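Side-chain contact in tryptophan synthase alpha chain (Campylobacter jejuni, PDB 3THA), which probably cleaves indoleglycerol phosphate to indole and glyceraldehyde 3-phosphate, as the alpha subunit in the last step of tryptophan biosynthesis: residues Lys232-Lys235 with Ile241-Lys244. Sequence-based numbering, arbitrary orientation.
Sequences KCFK and IIMK
C233, in the last turn of helix 228-233, lies beside I242 of helix 239-248, and their CA atoms are 5.1 Å apart. No hydrogen bond crosses this close approach. I242 makes nearly all of the contact from helix 239-248, and its two branches do different work. I242 CG2 sits over one face of the F234 ring, 3.8 Å from the ring centroid, in a CH-pi contact. The methyl lies 21° off the ring normal and is shifted toward the rim, so the ring atom nearest I242 CG2 is CE2 of F234, at 3.6 Å. The other branch runs alongside the F234 backbone. I242 CG1 rests 3.5 Å from the carbonyl O of C233, and I242 CD1 reaches to 3.9 Å from F234 CA. With CG1 beside the backbone N (chi1 -60°), CG2 is anti to that N and can meet the ring. The C233 side chain approaches the same methyl: its CB is 4.1 Å from I242 CG2. All three touching residues are buried. F234 also packs edge-to-face with F33 and touches I246, one helical turn beyond I242. C233 likewise touches D245 of helix 239-248. The contact lies between two consecutive helices that follow strand 223-226, the eighth strand of the TIM barrel. It packs the C-terminal helix 239-248 against the short helix 228-233, which is consistent with the extra helix that TrpA-family barrels insert between the eighth strand and the last helix.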
ATOM      1  N   LYS B 232      12.388  -7.442  -7.007  1.00 67.18           N
ATOM      2  CA  LYS B 232      12.237  -8.629  -7.847  1.00 71.04           C
ATOM      3  C   LYS B 232      13.596  -9.316  -7.998  1.00 71.30           C
ATOM      4  O   LYS B 232      13.659 -10.527  -8.153  1.00 73.22           O
ATOM      5  CB  LYS B 232      11.524  -8.339  -9.203  1.00 73.05           C
ATOM      6  CG  LYS B 232      12.418  -8.061 -10.443  1.00 77.23           C
ATOM      7  CD  LYS B 232      11.602  -7.997 -11.771  1.00 85.69           C
ATOM      8  CE  LYS B 232      10.814  -6.654 -11.927  1.00 87.05           C
ATOM      9  NZ  LYS B 232      10.265  -6.378 -13.306  1.00 90.99           N
ATOM     10  N   CYS B 233      14.669  -8.536  -7.916  1.00 70.31           N
ATOM     11  CA  CYS B 233      16.041  -9.095  -7.930  1.00 70.81           C
ATOM     12  C   CYS B 233      16.262  -9.996  -6.733  1.00 68.96           C
ATOM     13  O   CYS B 233      16.850 -11.024  -6.843  1.00 69.45           O
ATOM     14  CB  CYS B 233      17.099  -7.979  -7.937  1.00 70.00           C
ATOM     15  SG  CYS B 233      16.920  -6.905  -9.386  1.00 71.45           S
ATOM     16  N   PHE B 234      15.731  -9.619  -5.593  1.00 66.79           N
ATOM     17  CA  PHE B 234      15.962 -10.395  -4.403  1.00 65.92           C
ATOM     18  C   PHE B 234      15.295 -11.766  -4.369  1.00 67.40           C
ATOM     19  O   PHE B 234      15.432 -12.499  -3.385  1.00 66.99           O
ATOM     20  CB  PHE B 234      15.567  -9.582  -3.176  1.00 63.05           C
ATOM     21  CG  PHE B 234      16.562  -8.529  -2.807  1.00 62.18           C
ATOM     22  CD1 PHE B 234      17.250  -8.591  -1.590  1.00 61.80           C
ATOM     23  CD2 PHE B 234      16.821  -7.469  -3.661  1.00 60.50           C
ATOM     24  CE1 PHE B 234      18.158  -7.583  -1.230  1.00 59.92           C
ATOM     25  CE2 PHE B 234      17.735  -6.473  -3.308  1.00 60.50           C
ATOM     26  CZ  PHE B 234      18.401  -6.535  -2.083  1.00 58.78           C
ATOM     27  N   LYS B 235      14.584 -12.137  -5.422  1.00 69.71           N
ATOM     28  CA  LYS B 235      13.875 -13.401  -5.367  1.00 72.10           C
ATOM     29  C   LYS B 235      14.821 -14.525  -5.750  1.00 74.18           C
ATOM     30  O   LYS B 235      14.444 -15.680  -5.713  1.00 75.94           O
ATOM     31  CB  LYS B 235      12.640 -13.375  -6.254  1.00 74.18           C
ATOM     32  CG  LYS B 235      11.661 -14.525  -6.002  1.00 78.19           C
ATOM     33  CD  LYS B 235      10.211 -14.120  -6.383  1.00 81.79           C
ATOM     34  CE  LYS B 235       9.431 -15.279  -7.050  1.00 84.82           C
ATOM     35  NZ  LYS B 235      10.145 -15.881  -8.240  1.00 86.96           N
ATOM     36  N   ILE B 241      23.970 -12.651  -8.009  1.00 71.55           N
ATOM     37  CA  ILE B 241      22.955 -12.473  -9.042  1.00 72.32           C
ATOM     38  C   ILE B 241      22.133 -11.220  -8.638  1.00 69.33           C
ATOM     39  O   ILE B 241      21.958 -10.307  -9.444  1.00 68.51           O
ATOM     40  CB  ILE B 241      22.051 -13.763  -9.222  1.00 73.48           C
ATOM     41  CG1 ILE B 241      22.877 -14.984  -9.582  1.00 76.82           C
ATOM     42  CG2 ILE B 241      21.025 -13.593 -10.317  1.00 75.74           C
ATOM     43  CD1 ILE B 241      22.049 -16.275  -9.792  1.00 81.54           C
ATOM     44  N   ILE B 242      21.680 -11.150  -7.388  1.00 67.17           N
ATOM     45  CA  ILE B 242      20.952  -9.956  -6.941  1.00 65.80           C
ATOM     46  C   ILE B 242      21.744  -8.722  -7.262  1.00 66.58           C
ATOM     47  O   ILE B 242      21.235  -7.773  -7.814  1.00 67.09           O
ATOM     48  CB  ILE B 242      20.689  -9.922  -5.445  1.00 63.44           C
ATOM     49  CG1 ILE B 242      19.848 -11.126  -5.031  1.00 64.26           C
ATOM     50  CG2 ILE B 242      19.964  -8.653  -5.097  1.00 60.12           C
ATOM     51  CD1 ILE B 242      19.705 -11.263  -3.523  1.00 63.71           C
HETATM   52  N   MSE B 243      23.008  -8.755  -6.908  1.00 68.22           N
HETATM   53  CA  MSE B 243      23.956  -7.701  -7.210  1.00 70.09           C
HETATM   54  C   MSE B 243      24.096  -7.405  -8.724  1.00 71.82           C
HETATM   55  O   MSE B 243      24.055  -6.248  -9.135  1.00 72.03           O
HETATM   56  CB  MSE B 243      25.305  -8.126  -6.636  1.00 71.65           C
HETATM   57  CG  MSE B 243      26.129  -7.045  -6.039  1.00 75.91           C
HETATM   58 SE   MSE B 243      25.356  -6.384  -4.382  0.65 86.16          SE
HETATM   59  CE  MSE B 243      26.911  -5.236  -4.018  1.00 84.34           C
ATOM     60  N   LYS B 244      24.298  -8.438  -9.546  1.00 73.09           N
ATOM     61  CA  LYS B 244      24.515  -8.235 -10.989  1.00 74.84           C
ATOM     62  C   LYS B 244      23.313  -7.535 -11.650  1.00 73.98           C
ATOM     63  O   LYS B 244      23.486  -6.640 -12.470  1.00 75.06           O
ATOM     64  CB  LYS B 244      24.899  -9.561 -11.708  1.00 76.89           C
ATOM     65  CG  LYS B 244      24.401  -9.722 -13.172  1.00 79.17           C
ATOM     66  CD  LYS B 244      24.605 -11.148 -13.720  1.00 83.39           C
ATOM     67  CE  LYS B 244      23.471 -11.576 -14.642  1.00 84.48           C
ATOM     68  NZ  LYS B 244      24.002 -12.401 -15.771  1.00 86.24           N
TER